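Local coordinates for hypothetical protein SA2161 (Staphylococcus aureus, PDB 1Y7R) that is of unknown function but probably acts as an acetyltransferase of the GNAT family, which would move an acetyl group from acetyl-CoA to a substrate not yet identified, at residues Ala38-Thr43 with Met89-Asn94; Arg55-Gly58 with Phe64-Val67; Val67-Leu72 with Lys112-Phe117; Val100-Ile105 with Phe117-Thr122. The protein carries 4 engineered substitutions. All coordinates share one frame; numbering follows the deposited sequence. Where two conformers were deposited one is given.

Contact 1. Residues Ala38-Thr43 with Met89-Asn94; sequences ALFTVT and MKYIKN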
loop_
_atom_site.group_PDB
_atom_site.type_symbol
_atom_site.label_atom_id
_atom_site.label_comp_id
_atom_site.label_asym_id
_atom_site.label_seq_id
_atom_site.Cartn_x
_atom_site.Cartn_y
_atom_site.Cartn_z
ATOM N N ALA A 38 7.260 0.431 -9.106
ATOM C CA ALA A 38 6.378 -0.637 -8.600
ATOM C C ALA A 38 7.211 -1.908 -8.508
ATOM O O ALA A 38 8.132 -2.111 -9.324
ATOM C CB ALA A 38 5.228 -0.833 -9.550
ATOM N N LEU A 39 6.879 -2.793 -7.566
ATOM C CA LEU A 39 7.550 -4.099 -7.528
ATOM C C LEU A 39 7.220 -4.940 -8.772
ATOM O O LEU A 39 8.064 -5.721 -9.254
ATOM C CB LEU A 39 7.135 -4.871 -6.295
ATOM C CG LEU A 39 7.664 -4.306 -4.988
ATOM C CD1 LEU A 39 7.037 -5.086 -3.819
ATOM C CD2 LEU A 39 9.199 -4.327 -4.952
ATOM N N PHE A 40 5.995 -4.783 -9.275
ATOM C CA PHE A 40 5.523 -5.593 -10.383
ATOM C C PHE A 40 4.445 -4.828 -11.130
ATOM O O PHE A 40 3.599 -4.168 -10.512
ATOM C CB PHE A 40 4.944 -6.901 -9.818
ATOM C CG PHE A 40 4.282 -7.786 -10.837
ATOM C CD1 PHE A 40 5.050 -8.652 -11.623
ATOM C CD2 PHE A 40 2.880 -7.777 -10.978
ATOM C CE1 PHE A 40 4.434 -9.514 -12.565
ATOM C CE2 PHE A 40 2.263 -8.634 -11.925
ATOM C CZ PHE A 40 3.059 -9.508 -12.710
ATOM N N THR A 41 4.477 -4.923 -12.462
ATOM C CA THR A 41 3.478 -4.270 -13.316
ATOM C C THR A 41 3.085 -5.232 -14.407
ATOM O O THR A 41 3.963 -5.806 -15.055
ATOM C CB THR A 41 4.037 -2.977 -13.986
ATOM O OG1 THR A 41 4.520 -2.069 -12.979
ATOM C CG2 THR A 41 2.946 -2.258 -14.771
ATOM N N VAL A 42 1.785 -5.410 -14.621
ATOM C CA VAL A 42 1.295 -6.205 -15.768
ATOM C C VAL A 42 0.489 -5.294 -16.669
ATOM O O VAL A 42 -0.282 -4.462 -16.195
ATOM C CB VAL A 42 0.255 -7.356 -15.334
ATOM C CG1 VAL A 42 -0.867 -6.893 -14.400
ATOM C CG2 VAL A 42 -0.299 -8.140 -16.575
ATOM N N THR A 43 0.689 -5.440 -17.971
ATOM C CA THR A 43 -0.020 -4.663 -18.984
ATOM C C THR A 43 -0.552 -5.603 -20.062
ATOM O O THR A 43 0.078 -6.625 -20.389
ATOM C CB THR A 43 0.866 -3.561 -19.629
ATOM O OG1 THR A 43 2.185 -4.079 -19.865
ATOM C CG2 THR A 43 0.950 -2.306 -18.677
HETATM N N MSE A 89 -1.511 -12.113 -8.839
HETATM C CA MSE A 89 -1.541 -13.149 -7.783
HETATM C C MSE A 89 -0.416 -14.161 -7.959
HETATM O O MSE A 89 0.110 -14.691 -6.961
HETATM C CB MSE A 89 -2.905 -13.843 -7.710
HETATM C CG MSE A 89 -4.040 -12.953 -7.208
HETATM SE SE MSE A 89 -3.621 -11.938 -5.544
HETATM C CE MSE A 89 -2.906 -10.402 -6.270
ATOM N N LYS A 90 -0.056 -14.434 -9.213
ATOM C CA LYS A 90 1.170 -15.179 -9.526
ATOM C C LYS A 90 2.478 -14.548 -9.004
ATOM O O LYS A 90 3.320 -15.245 -8.406
ATOM C CB LYS A 90 1.220 -15.468 -11.029
ATOM C CG LYS A 90 2.427 -16.285 -11.441
ATOM C CD LYS A 90 2.272 -16.787 -12.870
ATOM C CE LYS A 90 1.941 -18.268 -12.842
ATOM N NZ LYS A 90 1.165 -18.625 -11.609
ATOM N N TYR A 91 2.642 -13.243 -9.217
ATOM C CA TYR A 91 3.790 -12.507 -8.678
ATOM C C TYR A 91 3.824 -12.611 -7.148
ATOM O O TYR A 91 4.839 -12.971 -6.553
ATOM C CB TYR A 91 3.764 -11.039 -9.127
ATOM C CG TYR A 91 4.759 -10.264 -8.323
ATOM C CD1 TYR A 91 4.355 -9.525 -7.222
ATOM C CD2 TYR A 91 6.122 -10.389 -8.581
ATOM C CE1 TYR A 91 5.289 -8.858 -6.421
ATOM C CE2 TYR A 91 7.054 -9.710 -7.802
ATOM C CZ TYR A 91 6.628 -8.970 -6.724
ATOM O OH TYR A 91 7.545 -8.298 -5.934
ATOM N N ILE A 92 2.696 -12.328 -6.507
ATOM C CA ILE A 92 2.676 -12.301 -5.034
ATOM C C ILE A 92 2.919 -13.708 -4.454
ATOM O O ILE A 92 3.674 -13.849 -3.490
ATOM C CB ILE A 92 1.378 -11.681 -4.501
ATOM C CG1 ILE A 92 1.296 -10.204 -4.939
ATOM C CG2 ILE A 92 1.337 -11.793 -2.962
ATOM C CD1 ILE A 92 -0.065 -9.519 -4.637
ATOM N N LYS A 93 2.359 -14.738 -5.094
ATOM C CA LYS A 93 2.565 -16.126 -4.638
ATOM C C LYS A 93 4.044 -16.500 -4.614
ATOM O O LYS A 93 4.471 -17.271 -3.739
ATOM C CB LYS A 93 1.762 -17.113 -5.511
ATOM C CG LYS A 93 2.053 -18.618 -5.263
ATOM C CD LYS A 93 2.006 -19.440 -6.564
ATOM C CE LYS A 93 2.967 -18.864 -7.642
ATOM N NZ LYS A 93 3.337 -19.825 -8.730
ATOM N N ASN A 94 4.826 -15.975 -5.546
ATOM C CA ASN A 94 6.227 -16.356 -5.636
ATOM C C ASN A 94 7.114 -15.598 -4.632
ATOM O O ASN A 94 8.275 -15.953 -4.442
ATOM C CB ASN A 94 6.782 -16.210 -7.062
ATOM C CG ASN A 94 6.373 -17.365 -8.014
ATOM O OD1 ASN A 94 5.214 -17.449 -8.483
ATOM N ND2 ASN A 94 7.348 -18.228 -8.350
#
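Phe40 and Tyr91 mark the closest backbone approach, their CA atoms 7.3 Å apart, as the start of strand 40-46 passes the last turns of helix 80-95. At this end the strand is irregular: Leu39 and Phe40 both face Val56 of the next strand, which defines a classic beta bulge, and both turn their CB toward the helix. No hydrogen bond crosses between the segments, so the contact rests on side-chain packing. Its centre is a reciprocal arrangement of two rings, their planes only 12° apart but slid until they barely overlap, with centroids at 4.8 Å. The slide puts the benzylic carbon of each residue over the middle of the other ring: Phe40 CB lies 3.6 Å from the Tyr91 ring centroid, and Tyr91 CB lies equally close to that of Phe40. Both are CH-pi contacts, within 9° of the ring normal. With CG opposite the backbone N in both residues (chi1 168° in Tyr91), the two side chains run past each other in opposite directions. Where the rings pass closest, Phe40 CG is 3.6 Å from Tyr91 CG. The phenol oxygen reaches beyond Phe40 to Leu39, whose side chain crosses that of Tyr91 at about a right angle; Tyr91 OH meets Leu39 CB at 3.5 Å and Leu39 CD1 at 3.9 Å. Around this pair, Tyr6 meets the Phe40 ring edge-to-face, Ile88 extends the helix-to-strand packing, and Met89 (a selenomethionine) and Ile92 rest on Ile66, joining the helix to strand 63-71.

Contact 2. Residues Arg55-Gly58 with Phe64-Val67; sequences RVIG and FQIV
Val56 and Phe64 form the apolar centre of this antiparallel beta hairpin, built from strands 49-58 and 63-71 of the GNAT sheet. Val56 CG1, anti to the backbone N (chi1 177°), comes within 3.8 Å of Phe64 CD1, the two side chains crossing obliquely. Ile66 shares their face of the sheet, under helix 80-95, and Val56 and Ile66 are a non-hydrogen-bonded pair with CA atoms 4.6 Å apart. Gly58 and Phe64 make the second such pair, where the CA separation falls to 4.0 Å. Arg55, Ile57, Gln65 and Val67 occupy the other face. There Ile57 and Gln65 run side by side in the same direction, Ile57 CD1 touching Gln65 OE1 at 3.5 Å, while Gln65 NE2 bonds weakly to Ser103 OG of the second subunit. Farther out, Val67 CG2 packs on Arg55 CB at 3.9 Å. Salt bridges join Arg55 NH1 to Asp68 OD2 and NH2 to Asp59 OD2 of the second subunit, holding the guanidinium between strand 63-71 and that chain. Two reciprocal backbone pairs fix the register, Ile57 with Gln65 and Arg55 with Val67. In the second, Val67 N donates almost straight (176°) to Arg55 O at 2.9 Å, whereas the return bond from Arg55 N to Val67 O is bent to 147°.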
loop_
_atom_site.group_PDB
_atom_site.type_symbol
_atom_site.label_atom_id
_atom_site.label_comp_id
_atom_site.label_asym_id
_atom_site.label_seq_id
_atom_site.Cartn_x
_atom_site.Cartn_y
_atom_site.Cartn_z
ATOM N N ARG A 55 -0.733 -2.924 -10.849
ATOM C CA ARG A 55 0.599 -2.693 -10.276
ATOM C C ARG A 55 0.606 -3.172 -8.826
ATOM O O ARG A 55 -0.456 -3.288 -8.201
ATOM C CB ARG A 55 0.987 -1.195 -10.366
ATOM C CG ARG A 55 0.933 -0.647 -11.800
ATOM C CD ARG A 55 1.088 0.848 -11.894
ATOM N NE ARG A 55 2.443 1.298 -11.531
ATOM C CZ ARG A 55 2.741 2.247 -10.641
ATOM N NH1 ARG A 55 1.794 2.918 -9.981
ATOM N NH2 ARG A 55 4.029 2.543 -10.456
ATOM N N VAL A 56 1.795 -3.487 -8.328
ATOM C CA VAL A 56 2.005 -3.886 -6.927
ATOM C C VAL A 56 3.149 -3.047 -6.319
ATOM O O VAL A 56 4.239 -2.902 -6.912
ATOM C CB VAL A 56 2.339 -5.380 -6.819
ATOM C CG1 VAL A 56 2.646 -5.789 -5.349
ATOM C CG2 VAL A 56 1.222 -6.235 -7.410
ATOM N N ILE A 57 2.887 -2.508 -5.126
ATOM C CA ILE A 57 3.892 -1.890 -4.276
ATOM C C ILE A 57 4.031 -2.766 -3.017
ATOM O O ILE A 57 3.148 -3.582 -2.712
ATOM C CB ILE A 57 3.554 -0.418 -3.914
ATOM C CG1 ILE A 57 2.159 -0.296 -3.258
ATOM C CG2 ILE A 57 3.667 0.487 -5.168
ATOM C CD1 ILE A 57 1.947 1.001 -2.471
ATOM N N GLY A 58 5.115 -2.596 -2.285
ATOM C CA GLY A 58 5.265 -3.430 -1.086
ATOM C C GLY A 58 6.685 -3.422 -0.560
ATOM O O GLY A 58 7.533 -2.666 -1.056
ATOM N N PHE A 64 2.107 -5.997 0.996
ATOM C CA PHE A 64 1.953 -5.486 -0.382
ATOM C C PHE A 64 0.612 -4.752 -0.525
ATOM O O PHE A 64 -0.352 -5.042 0.199
ATOM C CB PHE A 64 1.988 -6.644 -1.393
ATOM C CG PHE A 64 3.257 -7.457 -1.351
ATOM C CD1 PHE A 64 4.282 -7.181 -2.241
ATOM C CD2 PHE A 64 3.402 -8.502 -0.422
ATOM C CE1 PHE A 64 5.488 -7.942 -2.221
ATOM C CE2 PHE A 64 4.576 -9.274 -0.393
ATOM C CZ PHE A 64 5.638 -8.971 -1.276
ATOM N N GLN A 65 0.560 -3.821 -1.479
ATOM C CA GLN A 65 -0.702 -3.209 -1.869
ATOM C C GLN A 65 -0.818 -3.315 -3.379
ATOM O O GLN A 65 0.123 -2.980 -4.104
ATOM C CB GLN A 65 -0.768 -1.730 -1.472
ATOM C CG GLN A 65 -2.216 -1.218 -1.449
ATOM C CD GLN A 65 -2.335 0.279 -1.270
ATOM O OE1 GLN A 65 -1.405 1.041 -1.514
ATOM N NE2 GLN A 65 -3.519 0.706 -0.900
ATOM N N ILE A 66 -1.970 -3.788 -3.829
ATOM C CA ILE A 66 -2.310 -3.837 -5.243
ATOM C C ILE A 66 -2.977 -2.511 -5.573
ATOM O O ILE A 66 -3.905 -2.078 -4.853
ATOM C CB ILE A 66 -3.258 -5.012 -5.536
ATOM C CG1 ILE A 66 -2.550 -6.319 -5.174
ATOM C CG2 ILE A 66 -3.726 -5.004 -6.994
ATOM C CD1 ILE A 66 -3.451 -7.514 -5.174
ATOM N N VAL A 67 -2.492 -1.872 -6.639
ATOM C CA VAL A 67 -2.917 -0.515 -6.998
ATOM C C VAL A 67 -3.089 -0.411 -8.509
ATOM O O VAL A 67 -2.576 -1.259 -9.228
ATOM C CB VAL A 67 -1.905 0.578 -6.506
ATOM C CG1 VAL A 67 -1.789 0.589 -4.968
ATOM C CG2 VAL A 67 -0.488 0.454 -7.192
#

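Contact 3. Residues Val67-Leu72 with Lys112-Phe117; sequences VDIAVL and KLYVKF. Engineered in segment 67-72: Leu72 (natural residue Ser). Engineered in segment 112-117: Val115 (natural residue Ala).
Ile69, on strand 63-71, the fourth of the GNAT sheet, meets Leu113 and Tyr114 on the short helix 110-115 that follows the neighbouring strand 101-107. The backbones stay well apart, the nearest CA atoms, those of Ile69 and Tyr114, being 10.4 Å from each other, so the gap is spanned by side chains, chiefly that of Tyr114, and no hydrogen bond crosses it. Tyr114 OH lies 3.5 Å from Ile69 CB and 3.7 Å from Ile69 CG1, so the phenol oxygen ends against the branch point of the isoleucine. Ile69 CG1 lies at the edge of the ring, near its plane, and 4.2 Å from Tyr114 CE1; the ring is therefore met at its rim. The two side chains run antiparallel, each passing alongside the other. In Ile69, CG1 stands beside the backbone N (chi1 -56°) while CG2 turns to the carbonyl side, where it approaches Leu113 CD2 at 4.3 Å. Asp68, just before Ile69, has left-handed backbone angles (phi 59°, psi 41°). It points away from the helix, and its carboxylate is held by Arg18 and the hydroxyl of Tyr14, whereas Ile69 points toward the helix. Ile69 also packs on Ile88 of helix 80-95. A phosphate ion, probably from the crystallisation liquor, lies about 4 Å from the Leu113 side chain. The break in strand regularity at Asp68 is consistent with the bulge of the fourth strand in GNAT enzymes, where it and the fifth splay apart and acetyl-CoA usually binds; Ile69, Leu113 and Tyr114 pack beside that region.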
loop_
_atom_site.group_PDB
_atom_site.type_symbol
_atom_site.label_atom_id
_atom_site.label_comp_id
_atom_site.label_asym_id
_atom_site.label_seq_id
_atom_site.Cartn_x
_atom_site.Cartn_y
_atom_site.Cartn_z
ATOM N N VAL A 67 -2.492 -1.872 -6.639
ATOM C CA VAL A 67 -2.917 -0.515 -6.998
ATOM C C VAL A 67 -3.089 -0.411 -8.509
ATOM O O VAL A 67 -2.576 -1.259 -9.228
ATOM C CB VAL A 67 -1.905 0.578 -6.506
ATOM C CG1 VAL A 67 -1.789 0.589 -4.968
ATOM C CG2 VAL A 67 -0.488 0.454 -7.192
ATOM N N ASP A 68 -3.811 0.608 -8.977
ATOM C CA ASP A 68 -3.891 0.908 -10.419
ATOM C C ASP A 68 -4.443 -0.238 -11.242
ATOM O O ASP A 68 -3.956 -0.509 -12.353
ATOM C CB ASP A 68 -2.510 1.315 -10.955
ATOM C CG ASP A 68 -2.156 2.735 -10.595
ATOM O OD1 ASP A 68 -3.084 3.558 -10.503
ATOM O OD2 ASP A 68 -0.982 3.044 -10.379
ATOM N N ILE A 69 -5.475 -0.926 -10.729
ATOM C CA ILE A 69 -6.159 -1.937 -11.552
ATOM C C ILE A 69 -7.079 -1.179 -12.500
ATOM O O ILE A 69 -8.165 -0.720 -12.105
ATOM C CB ILE A 69 -6.949 -2.943 -10.685
ATOM C CG1 ILE A 69 -5.990 -3.587 -9.673
ATOM C CG2 ILE A 69 -7.635 -4.031 -11.568
ATOM C CD1 ILE A 69 -4.915 -4.404 -10.273
ATOM N N ALA A 70 -6.647 -1.048 -13.752
ATOM C CA ALA A 70 -7.327 -0.162 -14.689
ATOM C C ALA A 70 -7.575 -0.939 -15.960
ATOM O O ALA A 70 -6.619 -1.413 -16.584
ATOM C CB ALA A 70 -6.443 1.032 -15.005
ATOM N N VAL A 71 -8.835 -1.037 -16.364
ATOM C CA VAL A 71 -9.186 -1.675 -17.640
ATOM C C VAL A 71 -10.043 -0.651 -18.392
ATOM O O VAL A 71 -10.961 -0.084 -17.804
ATOM C CB VAL A 71 -9.988 -3.004 -17.388
ATOM C CG1 VAL A 71 -10.608 -3.545 -18.679
ATOM C CG2 VAL A 71 -9.101 -4.066 -16.634
ATOM N N LEU A 72 -9.761 -0.405 -19.672
ATOM C CA LEU A 72 -10.614 0.492 -20.473
ATOM C C LEU A 72 -12.089 0.213 -20.268
ATOM O O LEU A 72 -12.528 -0.952 -20.269
ATOM C CB LEU A 72 -10.305 0.362 -21.955
ATOM C CG LEU A 72 -8.926 0.832 -22.373
ATOM C CD1 LEU A 72 -8.755 0.499 -23.856
ATOM C CD2 LEU A 72 -8.819 2.340 -22.135
ATOM N N LYS A 112 -16.466 -7.003 -6.401
ATOM C CA LYS A 112 -16.838 -8.300 -6.980
ATOM C C LYS A 112 -15.696 -9.014 -7.690
ATOM O O LYS A 112 -15.643 -10.263 -7.697
ATOM C CB LYS A 112 -17.993 -8.146 -7.965
ATOM C CG LYS A 112 -19.273 -7.621 -7.348
ATOM C CD LYS A 112 -20.393 -7.673 -8.382
ATOM C CE LYS A 112 -21.647 -6.964 -7.877
ATOM N NZ LYS A 112 -22.138 -7.464 -6.548
ATOM N N LEU A 113 -14.818 -8.238 -8.323
ATOM C CA LEU A 113 -13.615 -8.785 -8.953
ATOM C C LEU A 113 -12.648 -9.355 -7.896
ATOM O O LEU A 113 -12.176 -10.504 -7.999
ATOM C CB LEU A 113 -12.907 -7.698 -9.766
ATOM C CG LEU A 113 -11.493 -8.095 -10.225
ATOM C CD1 LEU A 113 -11.590 -9.288 -11.180
ATOM C CD2 LEU A 113 -10.745 -6.987 -10.863
ATOM N N TYR A 114 -12.371 -8.572 -6.860
ATOM C CA TYR A 114 -11.309 -9.002 -5.918
ATOM C C TYR A 114 -11.760 -10.175 -5.082
ATOM O O TYR A 114 -10.951 -10.992 -4.689
ATOM C CB TYR A 114 -10.842 -7.841 -5.040
ATOM C CG TYR A 114 -10.471 -6.664 -5.904
ATOM C CD1 TYR A 114 -9.398 -6.752 -6.803
ATOM C CD2 TYR A 114 -11.183 -5.469 -5.838
ATOM C CE1 TYR A 114 -9.070 -5.678 -7.633
ATOM C CE2 TYR A 114 -10.868 -4.399 -6.652
ATOM C CZ TYR A 114 -9.815 -4.496 -7.545
ATOM O OH TYR A 114 -9.487 -3.388 -8.336
ATOM N N VAL A 115 -13.067 -10.286 -4.856
ATOM C CA VAL A 115 -13.626 -11.424 -4.114
ATOM C C VAL A 115 -13.263 -12.763 -4.792
ATOM O O VAL A 115 -13.055 -13.783 -4.117
ATOM C CB VAL A 115 -15.182 -11.276 -3.945
ATOM C CG1 VAL A 115 -15.755 -12.499 -3.255
ATOM C CG2 VAL A 115 -15.491 -10.047 -3.125
ATOM N N LYS A 116 -13.207 -12.761 -6.126
ATOM C CA LYS A 116 -12.811 -13.945 -6.910
ATOM C C LYS A 116 -11.425 -14.492 -6.559
ATOM O O LYS A 116 -11.135 -15.663 -6.803
ATOM C CB LYS A 116 -12.802 -13.615 -8.414
ATOM C CG LYS A 116 -14.149 -13.267 -8.975
ATOM C CD LYS A 116 -14.031 -12.938 -10.494
ATOM C CE LYS A 116 -15.372 -12.472 -11.035
ATOM N NZ LYS A 116 -16.401 -13.503 -10.653
ATOM N N PHE A 117 -10.576 -13.625 -6.004
ATOM C CA PHE A 117 -9.173 -13.935 -5.706
ATOM C C PHE A 117 -8.922 -14.098 -4.217
ATOM O O PHE A 117 -7.783 -14.241 -3.794
ATOM C CB PHE A 117 -8.281 -12.873 -6.351
ATOM C CG PHE A 117 -8.346 -12.941 -7.839
ATOM C CD1 PHE A 117 -9.303 -12.196 -8.542
ATOM C CD2 PHE A 117 -7.568 -13.852 -8.518
ATOM C CE1 PHE A 117 -9.437 -12.335 -9.911
ATOM C CE2 PHE A 117 -7.672 -13.991 -9.908
ATOM C CZ PHE A 117 -8.612 -13.227 -10.598
#

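Contact 4. Residues Val100-Ile105 with Phe117-Thr122; sequences VYVSLI and FGFMPT. Engineered in segment 100-105: Val100 (natural residue Ala).
Tyr101 reaches Thr122 with the far end of its side chain, the phenol OH lying 3.9 Å from Thr122 CG2 while the two side chains cross at about a right angle. Thr122 turns only this methyl to the tyrosine; its OG1 is hydrogen-bonded to Ser126 O and weakly to Gly128 O of the second subunit. Val102 comes next and meets Phe119 in two ways. Its carbonyl oxygen lies at the ring edge, near the ring plane, with Val102 O 3.8 Å from Phe119 CE1, and its methyl CG1 is 4.1 Å from Phe119 CZ. The end-to-end directions of 101-104 and 119-122 are 89° apart, so the second segment crosses the strand without pairing with it. One edge of the strand pairs with strand 63-71; along the other, residues 101-105, with 120 and 121, form an antiparallel ladder with a strand of the second subunit, so the sheet of this GNAT fold runs on across the interface. Leu104 then comes back to the aromatic ring. Its CG sits between the backbone N and the carbonyl carbon (chi1 53°), and CD2 is placed over the centre of one Phe119 face, 3.9 Å from the centroid and 12° off the ring normal. Tyr114 of helix 110-115 packs against both Leu104 and Phe119.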
loop_
_atom_site.group_PDB
_atom_site.type_symbol
_atom_site.label_atom_id
_atom_site.label_comp_id
_atom_site.label_asym_id
_atom_site.label_seq_id
_atom_site.Cartn_x
_atom_site.Cartn_y
_atom_site.Cartn_z
ATOM N N VAL A 100 2.392 -12.862 5.381
ATOM C CA VAL A 100 2.364 -11.730 4.438
ATOM C C VAL A 100 0.930 -11.229 4.311
ATOM O O VAL A 100 0.020 -12.022 4.162
ATOM C CB VAL A 100 2.894 -12.157 3.052
ATOM C CG1 VAL A 100 2.723 -11.041 2.006
ATOM C CG2 VAL A 100 4.331 -12.538 3.153
ATOM N N TYR A 101 0.782 -9.908 4.306
ATOM C CA TYR A 101 -0.508 -9.228 4.198
ATOM C C TYR A 101 -0.587 -8.528 2.855
ATOM O O TYR A 101 0.370 -7.835 2.454
ATOM C CB TYR A 101 -0.563 -8.170 5.268
ATOM C CG TYR A 101 -1.828 -7.354 5.345
ATOM C CD1 TYR A 101 -2.939 -7.815 6.063
ATOM C CD2 TYR A 101 -1.885 -6.085 4.757
ATOM C CE1 TYR A 101 -4.094 -7.036 6.169
ATOM C CE2 TYR A 101 -3.037 -5.299 4.843
ATOM C CZ TYR A 101 -4.139 -5.795 5.559
ATOM O OH TYR A 101 -5.271 -5.026 5.670
ATOM N N VAL A 102 -1.711 -8.675 2.152
ATOM C CA VAL A 102 -1.862 -7.908 0.908
ATOM C C VAL A 102 -3.189 -7.181 0.984
ATOM O O VAL A 102 -4.201 -7.761 1.405
ATOM C CB VAL A 102 -1.880 -8.830 -0.323
ATOM C CG1 VAL A 102 -1.978 -7.997 -1.629
ATOM C CG2 VAL A 102 -0.653 -9.791 -0.351
ATOM N N SER A 103 -3.203 -5.905 0.629
ATOM C CA SER A 103 -4.463 -5.175 0.680
ATOM C C SER A 103 -4.703 -4.367 -0.576
ATOM O O SER A 103 -3.776 -4.129 -1.376
ATOM C CB SER A 103 -4.540 -4.268 1.931
ATOM O OG SER A 103 -3.836 -3.031 1.760
ATOM N N LEU A 104 -5.937 -3.897 -0.706
ATOM C CA LEU A 104 -6.283 -2.968 -1.774
ATOM C C LEU A 104 -7.478 -2.129 -1.362
ATOM O O LEU A 104 -8.103 -2.414 -0.335
ATOM C CB LEU A 104 -6.571 -3.725 -3.071
ATOM C CG LEU A 104 -7.598 -4.854 -3.016
ATOM C CD1 LEU A 104 -8.991 -4.294 -3.212
ATOM C CD2 LEU A 104 -7.275 -5.855 -4.099
ATOM N N ILE A 105 -7.766 -1.093 -2.159
ATOM C CA ILE A 105 -8.939 -0.232 -1.925
ATOM C C ILE A 105 -9.889 -0.428 -3.092
ATOM O O ILE A 105 -9.507 -0.266 -4.253
ATOM C CB ILE A 105 -8.530 1.259 -1.804
ATOM C CG1 ILE A 105 -7.543 1.490 -0.643
ATOM C CG2 ILE A 105 -9.745 2.170 -1.744
ATOM C CD1 ILE A 105 -8.045 1.047 0.693
ATOM N N PHE A 117 -10.576 -13.625 -6.004
ATOM C CA PHE A 117 -9.173 -13.935 -5.706
ATOM C C PHE A 117 -8.922 -14.098 -4.217
ATOM O O PHE A 117 -7.783 -14.241 -3.794
ATOM C CB PHE A 117 -8.281 -12.873 -6.351
ATOM C CG PHE A 117 -8.346 -12.941 -7.839
ATOM C CD1 PHE A 117 -9.303 -12.196 -8.542
ATOM C CD2 PHE A 117 -7.568 -13.852 -8.518
ATOM C CE1 PHE A 117 -9.437 -12.335 -9.911
ATOM C CE2 PHE A 117 -7.672 -13.991 -9.908
ATOM C CZ PHE A 117 -8.612 -13.227 -10.598
ATOM N N GLY A 118 -10.010 -14.101 -3.442
ATOM C CA GLY A 118 -9.948 -14.452 -2.024
ATOM C C GLY A 118 -9.929 -13.256 -1.096
ATOM O O GLY A 118 -9.897 -13.430 0.122
ATOM N N PHE A 119 -9.971 -12.052 -1.661
ATOM C CA PHE A 119 -9.984 -10.820 -0.838
ATOM C C PHE A 119 -11.282 -10.694 -0.045
ATOM O O PHE A 119 -12.351 -11.073 -0.520
ATOM C CB PHE A 119 -9.758 -9.585 -1.718
ATOM C CG PHE A 119 -8.347 -9.460 -2.154
ATOM C CD1 PHE A 119 -7.438 -8.739 -1.382
ATOM C CD2 PHE A 119 -7.883 -10.131 -3.288
ATOM C CE1 PHE A 119 -6.085 -8.650 -1.766
ATOM C CE2 PHE A 119 -6.528 -10.060 -3.645
ATOM C CZ PHE A 119 -5.634 -9.327 -2.873
HETATM N N MSE A 120 -11.164 -10.192 1.178
HETATM C CA MSE A 120 -12.336 -9.943 1.998
HETATM C C MSE A 120 -12.261 -8.534 2.589
HETATM O O MSE A 120 -11.179 -7.937 2.667
HETATM C CB MSE A 120 -12.402 -10.972 3.104
HETATM C CG MSE A 120 -11.108 -11.046 3.838
HETATM SE SE MSE A 120 -11.345 -11.840 5.486
HETATM C CE MSE A 120 -11.315 -13.770 4.942
ATOM N N PRO A 121 -13.411 -7.984 2.984
ATOM C CA PRO A 121 -13.403 -6.639 3.532
ATOM C C PRO A 121 -12.577 -6.497 4.804
ATOM O O PRO A 121 -12.562 -7.398 5.664
ATOM C CB PRO A 121 -14.885 -6.369 3.843
ATOM C CG PRO A 121 -15.608 -7.261 2.863
ATOM C CD PRO A 121 -14.777 -8.531 2.862
ATOM N N THR A 122 -11.901 -5.359 4.920
ATOM C CA THR A 122 -11.280 -5.001 6.186
ATOM C C THR A 122 -12.341 -4.568 7.213
ATOM O O THR A 122 -12.178 -4.776 8.425
ATOM C CB THR A 122 -10.227 -3.901 6.029
ATOM O OG1 THR A 122 -10.836 -2.717 5.475
ATOM C CG2 THR A 122 -9.098 -4.393 5.120
#

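In the fold
From the N terminus, segment 38-43 opens the longest of the four spans; contact 1 closes it 46 residues on, at helix 80-95. Contact 2, the hairpin pairing of 55-58 with 64-67, falls wholly within that span and joins adjacent strands. Val67 ends contact 2 and opens contact 3, whose loop runs out past helix 80-95 to 112-117, so contacts 1 and 3 cross. Contact 4 starts after contact 1 has closed; it crosses contact 3 and shares Phe117 with it. Contacts 1 and 4 meet where Met89 packs on Phe117 and Phe119. Together the four tie helices 80-95 and 110-115 to strands 40-46, 49-58, 63-71 and 101-107, and all touch the second subunit.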